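Local coordinates for protein LbaCas13a H328A (C2c2) (Lachnospiraceae bacterium NK4A179, PDB 5WLH) that binds pre-crRNA and acts as a CRISPR-Cas13a nuclease that targets RNA and cleaves at adenines, at residues K1308-D1313 with K1321-A1326; Q1119-N1124 with G1264-V1269; E1302-K1307 with R1327-E1332. All coordinates share one frame; numbering follows the deposited sequence.

How the interactions relate
Read from the N terminus, interaction 2 comes first: residues 1119-1124 of the long helix 1106-1145 meet 1264-1269 of helix 1262-1273, closing a loop of 139 residues, about half of it helical. It is complete before the other two begin. Interaction 3 then pairs 1302-1307 with 1327-1332, and interaction 1, between 1308-1313 and 1321-1326, is nested inside the loop it closes, toward the turn of the same beta hairpin. A backbone contact from Gly1306 N to Cys1325 O, probably a hydrogen bond, joins the two hairpin parts. Ser1267, on helix 1262-1273, reaches Ile1328 N with its hydroxyl, so the helix pair of interaction 2 is tied to the RNA-binding hairpin.

Interaction 1 (K1308-D1313 with K1321-A1326); sequences KMIGID and KEKECA. With nucleotides of chain B.
The peptide group after Lys1321 has the methyl of Met1309 over one face, CE lying 3.4 Å from Lys1321 C, while its carbonyl oxygen takes the backbone N-H of Ile1310. Met1309 folds back to get there, and its SD rests against CB and CG of Glu1322. A second flat group is the adenine of A3 of chain B: Glu1324 CB sits over one face, 3.4 Å from C5, and the base of A4 of chain B lies against the other. The strands form the part of a beta hairpin nearest its turn, where the non-hydrogen-bonded pair Met1309-Glu1322 is flanked by the hydrogen-bonded pairs Lys1308-Lys1323 and Ile1310-Lys1321.

The other sheet face carries two lysines running side by side. Lys1308 starts with CG wedged between its own N and carbonyl carbon (chi1 64°), which sets CG 3.6 Å from Cys1325 CB, and the extended chain then takes CE to Glu1324 O at 3.4 Å. Lys1323 turns at chi3 (-85°), CD grazing Ile1310 CD1, and brings NZ to within 3.0 Å of O4' of A3 of chain B, a weak bond. Their ammonium groups, with NZ atoms 5.1 Å apart, both donate to one water, and salt bridges from Lys1308 to Glu1238 and Asp1271 probably offset the like charges. The C-terminal end of helix 1262-1273, with Asp1271 and Arg1272, meets this face, whereas Met1309 and Ile1312 touch helix 1239-1250, which carries the start of the R-X4-H signature of what is probably the second HEPN domain.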
# COMPACT_ATOMS: atom_id res chain seq x y z
N LYS A 1308 -2.84 5.13 26.80
CA LYS A 1308 -4.05 5.34 26.02
C LYS A 1308 -5.23 5.35 26.98
O LYS A 1308 -5.19 4.71 28.04
CB LYS A 1308 -4.24 4.26 24.96
CG LYS A 1308 -4.42 2.87 25.52
CD LYS A 1308 -4.79 1.87 24.41
CE LYS A 1308 -4.74 0.45 24.92
NZ LYS A 1308 -5.24 -0.56 23.93
N MET A 1309 -6.28 6.06 26.59
CA MET A 1309 -7.51 6.04 27.36
C MET A 1309 -8.43 4.93 26.87
O MET A 1309 -8.44 4.56 25.69
CB MET A 1309 -8.23 7.39 27.26
CG MET A 1309 -7.40 8.54 27.77
SD MET A 1309 -6.81 8.25 29.43
CE MET A 1309 -8.37 8.05 30.29
N ILE A 1310 -9.20 4.38 27.81
CA ILE A 1310 -10.29 3.45 27.54
C ILE A 1310 -11.57 4.18 27.93
O ILE A 1310 -11.74 4.52 29.11
CB ILE A 1310 -10.15 2.16 28.35
CG1 ILE A 1310 -8.75 1.56 28.18
CG2 ILE A 1310 -11.24 1.16 27.95
CD1 ILE A 1310 -8.44 1.11 26.77
N GLY A 1311 -12.44 4.42 26.96
CA GLY A 1311 -13.62 5.22 27.21
C GLY A 1311 -13.38 6.69 26.92
O GLY A 1311 -12.24 7.17 26.87
N ILE A 1312 -14.47 7.42 26.72
CA ILE A 1312 -14.43 8.85 26.42
C ILE A 1312 -15.31 9.58 27.43
O ILE A 1312 -16.49 9.23 27.60
CB ILE A 1312 -14.91 9.15 24.99
CG1 ILE A 1312 -14.02 8.44 23.97
CG2 ILE A 1312 -14.89 10.65 24.73
CD1 ILE A 1312 -12.66 9.07 23.85
N ASP A 1313 -14.75 10.58 28.10
CA ASP A 1313 -15.47 11.29 29.15
C ASP A 1313 -16.48 12.27 28.54
O ASP A 1313 -16.19 12.94 27.55
CB ASP A 1313 -14.49 12.05 30.05
CG ASP A 1313 -13.88 11.15 31.11
OD1 ASP A 1313 -14.29 9.98 31.22
OD2 ASP A 1313 -12.97 11.62 31.84
N LYS A 1321 -10.61 5.48 31.77
CA LYS A 1321 -9.44 5.02 32.50
C LYS A 1321 -8.25 4.91 31.56
O LYS A 1321 -8.40 4.66 30.36
CB LYS A 1321 -9.69 3.67 33.18
CG LYS A 1321 -10.89 3.65 34.14
CD LYS A 1321 -10.47 3.94 35.58
CE LYS A 1321 -11.38 3.20 36.57
NZ LYS A 1321 -11.48 3.90 37.89
N GLU A 1322 -7.05 5.12 32.10
CA GLU A 1322 -5.82 5.12 31.32
C GLU A 1322 -5.09 3.78 31.46
O GLU A 1322 -5.13 3.14 32.51
CB GLU A 1322 -4.90 6.25 31.77
CG GLU A 1322 -3.81 6.60 30.78
CD GLU A 1322 -2.81 7.59 31.34
OE1 GLU A 1322 -2.24 7.30 32.41
OE2 GLU A 1322 -2.60 8.64 30.70
N LYS A 1323 -4.41 3.38 30.40
CA LYS A 1323 -3.66 2.13 30.45
C LYS A 1323 -2.50 2.21 29.48
O LYS A 1323 -2.35 3.18 28.73
CB LYS A 1323 -4.57 0.93 30.19
CG LYS A 1323 -4.85 0.64 28.73
CD LYS A 1323 -5.50 -0.73 28.57
CE LYS A 1323 -4.47 -1.83 28.51
NZ LYS A 1323 -5.08 -3.16 28.30
N GLU A 1324 -1.64 1.19 29.52
CA GLU A 1324 -0.47 1.18 28.64
C GLU A 1324 -0.89 0.99 27.18
O GLU A 1324 -1.92 0.39 26.88
CB GLU A 1324 0.49 0.08 29.07
CG GLU A 1324 0.89 0.16 30.53
CD GLU A 1324 2.38 0.10 30.74
OE1 GLU A 1324 2.87 -0.96 31.19
OE2 GLU A 1324 3.06 1.11 30.44
N CYS A 1325 -0.08 1.53 26.28
CA CYS A 1325 -0.36 1.52 24.85
C CYS A 1325 0.95 1.30 24.11
O CYS A 1325 1.99 1.73 24.59
CB CYS A 1325 -0.98 2.85 24.40
SG CYS A 1325 -1.39 2.99 22.61
N ALA A 1326 0.90 0.59 22.97
CA ALA A 1326 2.11 0.50 22.15
C ALA A 1326 2.60 1.90 21.83
O ALA A 1326 1.82 2.80 21.53
CB ALA A 1326 1.83 -0.25 20.84
P A B 3 -4.84 -7.61 26.84
OP1 A B 3 -4.08 -8.42 25.85
OP2 A B 3 -4.89 -8.01 28.27
O5' A B 3 -4.33 -6.11 26.86
C5' A B 3 -3.02 -5.81 26.48
C4' A B 3 -3.00 -4.62 25.57
O4' A B 3 -2.77 -3.44 26.38
C3' A B 3 -1.85 -4.65 24.58
O3' A B 3 -2.21 -5.30 23.38
C2' A B 3 -1.48 -3.19 24.43
O2' A B 3 -2.41 -2.54 23.59
C1' A B 3 -1.71 -2.69 25.85
N9 A B 3 -0.55 -2.93 26.74
C8 A B 3 -0.53 -3.72 27.88
N7 A B 3 0.63 -3.72 28.49
C5 A B 3 1.42 -2.89 27.70
C6 A B 3 2.76 -2.46 27.82
N6 A B 3 3.56 -2.87 28.80
N1 A B 3 3.25 -1.61 26.88
C2 A B 3 2.43 -1.22 25.89
N3 A B 3 1.15 -1.55 25.69
C4 A B 3 0.71 -2.39 26.63
P A B 4 -1.26 -6.44 22.77
OP1 A B 4 -1.95 -6.95 21.54
OP2 A B 4 -0.83 -7.37 23.84
O5' A B 4 0.04 -5.64 22.32
C5' A B 4 -0.05 -4.61 21.35
C4' A B 4 1.26 -3.87 21.27
O4' A B 4 1.53 -3.23 22.53
C3' A B 4 2.47 -4.74 21.02
O3' A B 4 2.64 -5.07 19.66
C2' A B 4 3.60 -3.90 21.59
O2' A B 4 3.92 -2.83 20.70
C1' A B 4 2.92 -3.28 22.81
N9 A B 4 3.11 -4.10 24.02
C8 A B 4 2.24 -4.96 24.64
N7 A B 4 2.73 -5.50 25.73
C5 A B 4 3.99 -4.93 25.85
C6 A B 4 5.04 -5.07 26.78
N6 A B 4 4.99 -5.86 27.86
N1 A B 4 6.16 -4.34 26.58
C2 A B 4 6.23 -3.54 25.51
N3 A B 4 5.32 -3.33 24.56
C4 A B 4 4.23 -4.07 24.79
O HOH W 1 -6.27 -2.81 25.65

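Interaction 2 (Q1119-N1124 with G1264-V1269); sequences QGQLIN and GIYSEV
Tyr1266 OH comes to rest beside Gln1121, 3.5 Å from its CB, and is hydrogen-bonded to the carbonyl oxygen of Leu1118 on the same helix 1106-1145. The phenol thus spans the gap between two helices whose segment axes stay 11.4 Å apart and run in nearly the same direction, at 22°. No hydrogen bond links the two segments themselves, and the joint between them is made by apolar side chains. Gln1121 gives only the root of its chain: a bend at chi2 carries the amide away from the tyrosine, and the amide and ring planes stand 68° apart.

Leu1122 does most of the filling. With CG beside the backbone N and opposite the carbonyl carbon (chi1 -71°), its branches reach across to the facing helix. CD2 makes a CH-pi contact with Tyr1266, 3.9 Å from the ring centroid and over the face, displaced toward the rim, and the same methyl meets Val1269 CG2 at 3.9 Å. The second branch goes to a different neighbour, CD1 lying 3.6 Å from Ile1265 CG2. This is buried helix-helix packing within what is probably the second HEPN domain, where Leu1122 also touches Ile1249 of helix 1239-1250.

Around the tyrosine, Trp1125 meets the ring with its own plane steeply inclined, and Leu1288 of helix 1284-1294 packs on it as well, while Val1269 touches Val1284 of that same helix.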
# COMPACT_ATOMS: atom_id res chain seq x y z
N GLN A 1119 -0.37 11.82 6.56
CA GLN A 1119 -1.77 12.02 6.90
C GLN A 1119 -2.65 11.25 5.93
O GLN A 1119 -3.66 10.66 6.32
CB GLN A 1119 -2.11 13.51 6.85
CG GLN A 1119 -3.59 13.84 6.96
CD GLN A 1119 -4.13 13.67 8.36
OE1 GLN A 1119 -3.51 13.05 9.22
NE2 GLN A 1119 -5.31 14.23 8.60
N GLY A 1120 -2.26 11.26 4.66
CA GLY A 1120 -3.03 10.52 3.66
C GLY A 1120 -3.04 9.03 3.93
O GLY A 1120 -4.05 8.37 3.73
N GLN A 1121 -1.92 8.48 4.40
CA GLN A 1121 -1.94 7.06 4.71
C GLN A 1121 -2.85 6.77 5.89
O GLN A 1121 -3.55 5.75 5.93
CB GLN A 1121 -0.51 6.56 4.99
CG GLN A 1121 -0.44 5.08 5.40
CD GLN A 1121 -0.94 4.16 4.31
OE1 GLN A 1121 -0.38 4.11 3.21
NE2 GLN A 1121 -2.02 3.42 4.60
N LEU A 1122 -2.86 7.66 6.88
CA LEU A 1122 -3.78 7.51 8.00
C LEU A 1122 -5.23 7.51 7.52
O LEU A 1122 -6.02 6.68 7.94
CB LEU A 1122 -3.56 8.62 9.02
CG LEU A 1122 -2.24 8.48 9.79
CD1 LEU A 1122 -1.96 9.74 10.58
CD2 LEU A 1122 -2.23 7.24 10.71
N ILE A 1123 -5.58 8.42 6.62
CA ILE A 1123 -6.94 8.46 6.12
C ILE A 1123 -7.24 7.22 5.27
O ILE A 1123 -8.34 6.66 5.33
CB ILE A 1123 -7.19 9.76 5.34
CG1 ILE A 1123 -7.07 10.95 6.31
CG2 ILE A 1123 -8.64 9.77 4.81
CD1 ILE A 1123 -7.00 12.31 5.61
N ASN A 1124 -6.27 6.78 4.47
CA ASN A 1124 -6.41 5.53 3.74
C ASN A 1124 -6.78 4.39 4.70
O ASN A 1124 -7.74 3.65 4.47
CB ASN A 1124 -5.11 5.25 2.99
CG ASN A 1124 -5.16 4.00 2.13
OD1 ASN A 1124 -5.40 2.90 2.63
ND2 ASN A 1124 -4.85 4.15 0.84
N GLY A 1264 2.88 9.34 17.56
CA GLY A 1264 1.87 8.93 18.52
C GLY A 1264 0.60 8.44 17.86
O GLY A 1264 -0.06 7.52 18.36
N ILE A 1265 0.22 9.07 16.75
CA ILE A 1265 -0.97 8.64 16.03
C ILE A 1265 -0.72 7.29 15.37
O ILE A 1265 -1.52 6.36 15.50
CB ILE A 1265 -1.40 9.69 15.00
CG1 ILE A 1265 -1.87 10.97 15.71
CG2 ILE A 1265 -2.55 9.15 14.11
CD1 ILE A 1265 -1.70 12.24 14.86
N TYR A 1266 0.42 7.16 14.68
CA TYR A 1266 0.78 5.87 14.10
C TYR A 1266 0.89 4.82 15.19
O TYR A 1266 0.49 3.66 14.99
CB TYR A 1266 2.10 6.00 13.32
CG TYR A 1266 1.88 6.42 11.89
CD1 TYR A 1266 1.54 7.73 11.58
CD2 TYR A 1266 1.97 5.49 10.85
CE1 TYR A 1266 1.30 8.12 10.25
CE2 TYR A 1266 1.74 5.86 9.54
CZ TYR A 1266 1.39 7.16 9.25
OH TYR A 1266 1.15 7.52 7.94
N SER A 1267 1.38 5.20 16.37
CA SER A 1267 1.46 4.25 17.48
C SER A 1267 0.08 3.78 17.88
O SER A 1267 -0.12 2.59 18.17
CB SER A 1267 2.14 4.88 18.71
OG SER A 1267 3.50 5.16 18.46
N GLU A 1268 -0.89 4.69 17.93
CA GLU A 1268 -2.21 4.27 18.38
C GLU A 1268 -2.92 3.46 17.30
O GLU A 1268 -3.68 2.53 17.63
CB GLU A 1268 -3.05 5.47 18.80
CG GLU A 1268 -4.39 5.00 19.38
CD GLU A 1268 -5.24 6.13 19.90
OE1 GLU A 1268 -6.37 5.84 20.35
OE2 GLU A 1268 -4.80 7.30 19.86
N VAL A 1269 -2.68 3.77 16.03
CA VAL A 1269 -3.19 2.92 14.96
C VAL A 1269 -2.63 1.51 15.13
O VAL A 1269 -3.38 0.52 15.15
CB VAL A 1269 -2.83 3.52 13.58
CG1 VAL A 1269 -3.08 2.49 12.45
CG2 VAL A 1269 -3.63 4.80 13.34

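Interaction 3 (E1302-K1307 with R1327-E1332); sequences EFVSGK and RITIRE. With nucleotides of chain B.
Glu1302, Val1304, Arg1327 and Thr1329 carry the backbone pairing of this beta hairpin, part of a four-stranded antiparallel sheet in which strand 1321-1330 is outermost. Four hydrogen bonds join the strands; the one from Val1304 N to Arg1327 O is almost straight (176°), whereas Arg1327 N approaches Val1304 O from above the carbonyl plane.

Among apolar contacts, Phe1303 CE2 lies 3.7 Å from Ile1328 CG1 on one sheet face; on the other, Val1304 CG2 touches Thr1329 CG2 at 3.8 Å.

Of the charged side chains, Arg1327 has Val1304 CG2 over its guanidinium face, and Gly1306 leaves room for its chain, since a beta carbon there would press on Arg1327 CD. Glu1302 OE1 rests on Arg1331 CG at 3.3 Å without contacting NE, which turns to the carbonyl of Lys1333.

Contacts with the guide RNA come from the first strand. C8 of A6 of chain B lies over one face of the Phe1303 ring, offset toward the rim, and N7 comes 3.3 Å from Phe1303 CE1. Replacing Phe1303 with an alanine is likely to leave the A6 base without its aromatic neighbour and to open a gap beside Ile1328. Ser1305 OG donates a short hydrogen bond, 2.5 Å, to N1 of A3 of chain B.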
# COMPACT_ATOMS: atom_id res chain seq x y z
N GLU A 1302 12.08 1.75 17.75
CA GLU A 1302 12.08 1.01 19.00
C GLU A 1302 10.64 0.96 19.46
O GLU A 1302 9.91 1.96 19.37
CB GLU A 1302 12.98 1.66 20.05
CG GLU A 1302 14.46 1.69 19.68
CD GLU A 1302 15.19 0.37 19.92
OE1 GLU A 1302 16.44 0.39 20.01
OE2 GLU A 1302 14.52 -0.68 20.00
N PHE A 1303 10.22 -0.19 19.95
CA PHE A 1303 8.85 -0.39 20.38
C PHE A 1303 8.82 -0.37 21.90
O PHE A 1303 9.42 -1.24 22.54
CB PHE A 1303 8.33 -1.69 19.81
CG PHE A 1303 8.03 -1.59 18.36
CD1 PHE A 1303 9.06 -1.52 17.44
CD2 PHE A 1303 6.73 -1.48 17.93
CE1 PHE A 1303 8.78 -1.40 16.08
CE2 PHE A 1303 6.44 -1.35 16.58
CZ PHE A 1303 7.47 -1.33 15.66
N VAL A 1304 8.16 0.63 22.45
CA VAL A 1304 8.17 0.83 23.89
C VAL A 1304 6.74 1.07 24.32
O VAL A 1304 5.80 0.65 23.64
CB VAL A 1304 9.11 1.99 24.28
CG1 VAL A 1304 10.54 1.62 23.95
CG2 VAL A 1304 8.74 3.26 23.56
N SER A 1305 6.55 1.73 25.46
CA SER A 1305 5.22 1.82 26.05
C SER A 1305 4.83 3.27 26.20
O SER A 1305 5.65 4.12 26.57
CB SER A 1305 5.16 1.11 27.40
OG SER A 1305 5.35 -0.28 27.25
N GLY A 1306 3.57 3.54 25.91
CA GLY A 1306 2.93 4.82 26.14
C GLY A 1306 1.64 4.60 26.91
O GLY A 1306 1.49 3.63 27.63
N LYS A 1307 0.71 5.52 26.70
CA LYS A 1307 -0.55 5.53 27.42
C LYS A 1307 -1.69 5.67 26.43
O LYS A 1307 -1.54 6.29 25.38
CB LYS A 1307 -0.63 6.69 28.43
CG LYS A 1307 0.48 6.72 29.47
CD LYS A 1307 0.34 5.55 30.43
CE LYS A 1307 1.49 5.50 31.43
NZ LYS A 1307 1.59 4.14 32.03
N ARG A 1327 3.92 2.09 21.89
CA ARG A 1327 4.52 3.36 21.50
C ARG A 1327 5.64 3.06 20.53
O ARG A 1327 6.62 2.39 20.89
CB ARG A 1327 5.03 4.14 22.72
CG ARG A 1327 5.61 5.50 22.34
CD ARG A 1327 5.59 6.46 23.52
NE ARG A 1327 6.88 6.48 24.18
CZ ARG A 1327 7.93 7.16 23.73
NH1 ARG A 1327 9.07 7.11 24.38
NH2 ARG A 1327 7.82 7.90 22.63
N ILE A 1328 5.48 3.51 19.30
CA ILE A 1328 6.54 3.42 18.30
C ILE A 1328 7.40 4.66 18.45
O ILE A 1328 6.91 5.79 18.37
CB ILE A 1328 5.97 3.33 16.88
CG1 ILE A 1328 5.03 2.12 16.75
CG2 ILE A 1328 7.09 3.31 15.87
CD1 ILE A 1328 4.17 2.14 15.46
N THR A 1329 8.68 4.46 18.70
CA THR A 1329 9.54 5.62 18.76
C THR A 1329 10.75 5.28 17.92
O THR A 1329 10.78 4.22 17.28
CB THR A 1329 9.90 5.98 20.20
OG1 THR A 1329 10.50 7.28 20.23
CG2 THR A 1329 10.83 4.94 20.80
N ILE A 1330 11.74 6.16 17.91
CA ILE A 1330 12.95 5.96 17.12
C ILE A 1330 14.12 5.85 18.09
O ILE A 1330 14.15 6.56 19.10
CB ILE A 1330 13.12 7.10 16.10
CG1 ILE A 1330 11.96 7.03 15.09
CG2 ILE A 1330 14.43 6.98 15.38
CD1 ILE A 1330 11.87 8.21 14.17
N ARG A 1331 15.05 4.94 17.79
CA ARG A 1331 16.21 4.72 18.64
C ARG A 1331 16.87 6.05 19.00
O ARG A 1331 17.14 6.87 18.13
CB ARG A 1331 17.22 3.80 17.93
CG ARG A 1331 18.10 2.99 18.87
CD ARG A 1331 18.84 1.88 18.13
NE ARG A 1331 19.84 2.42 17.21
CZ ARG A 1331 20.71 1.68 16.54
NH1 ARG A 1331 20.70 0.35 16.66
NH2 ARG A 1331 21.59 2.26 15.73
N GLU A 1332 17.09 6.26 20.30
CA GLU A 1332 17.57 7.56 20.77
C GLU A 1332 18.97 7.86 20.25
O GLU A 1332 19.31 9.04 20.06
CB GLU A 1332 17.53 7.61 22.30
CG GLU A 1332 16.40 6.77 22.89
CD GLU A 1332 16.35 6.82 24.41
OE1 GLU A 1332 16.58 7.91 24.98
OE2 GLU A 1332 16.09 5.76 25.03
P A B 6 8.33 -8.00 17.76
OP1 A B 6 7.58 -8.83 18.71
OP2 A B 6 9.70 -8.38 17.31
O5' A B 6 7.45 -7.86 16.43
C5' A B 6 6.03 -7.76 16.50
C4' A B 6 5.49 -6.86 15.40
O4' A B 6 5.94 -5.51 15.62
C3' A B 6 5.96 -7.17 13.99
O3' A B 6 5.20 -8.20 13.40
C2' A B 6 5.81 -5.84 13.28
O2' A B 6 4.44 -5.57 13.02
C1' A B 6 6.24 -4.89 14.39
N9 A B 6 7.68 -4.59 14.38
C8 A B 6 8.59 -4.86 15.38
N7 A B 6 9.79 -4.43 15.11
C5 A B 6 9.66 -3.82 13.87
C6 A B 6 10.58 -3.17 13.05
N6 A B 6 11.87 -3.02 13.38
N1 A B 6 10.12 -2.67 11.87
C2 A B 6 8.83 -2.83 11.54
N3 A B 6 7.87 -3.45 12.23
C4 A B 6 8.36 -3.91 13.40
P G B 5 3.41 -6.41 19.25
OP1 G B 5 3.22 -6.53 17.77
OP2 G B 5 3.06 -7.55 20.13
O5' G B 5 4.92 -6.06 19.55
C5' G B 5 5.59 -5.01 18.88
C4' G B 5 6.98 -4.86 19.44
O4' G B 5 6.89 -4.39 20.81
C3' G B 5 7.80 -6.14 19.54
O3' G B 5 8.43 -6.50 18.32
C2' G B 5 8.81 -5.79 20.63
O2' G B 5 9.82 -4.96 20.10
C1' G B 5 7.93 -4.97 21.58
N9 G B 5 7.32 -5.82 22.62
C8 G B 5 6.11 -6.47 22.54
N7 G B 5 5.81 -7.16 23.61
C5 G B 5 6.90 -6.94 24.45
C6 G B 5 7.15 -7.44 25.75
O6 G B 5 6.43 -8.19 26.43
N1 G B 5 8.38 -6.99 26.23
C2 G B 5 9.25 -6.17 25.55
N2 G B 5 10.38 -5.83 26.17
N3 G B 5 9.03 -5.69 24.32
C4 G B 5 7.85 -6.13 23.85
P A B 3 -4.84 -7.61 26.84
OP1 A B 3 -4.08 -8.42 25.85
OP2 A B 3 -4.89 -8.01 28.27
O5' A B 3 -4.33 -6.11 26.86
C5' A B 3 -3.02 -5.81 26.48
C4' A B 3 -3.00 -4.62 25.57
O4' A B 3 -2.77 -3.44 26.38
C3' A B 3 -1.85 -4.65 24.58
O3' A B 3 -2.21 -5.30 23.38
C2' A B 3 -1.48 -3.19 24.43
O2' A B 3 -2.41 -2.54 23.59
C1' A B 3 -1.71 -2.69 25.85
N9 A B 3 -0.55 -2.93 26.74
C8 A B 3 -0.53 -3.72 27.88
N7 A B 3 0.63 -3.72 28.49
C5 A B 3 1.42 -2.89 27.70
C6 A B 3 2.76 -2.46 27.82
N6 A B 3 3.56 -2.87 28.80
N1 A B 3 3.25 -1.61 26.88
C2 A B 3 2.43 -1.22 25.89
N3 A B 3 1.15 -1.55 25.69
C4 A B 3 0.71 -2.39 26.63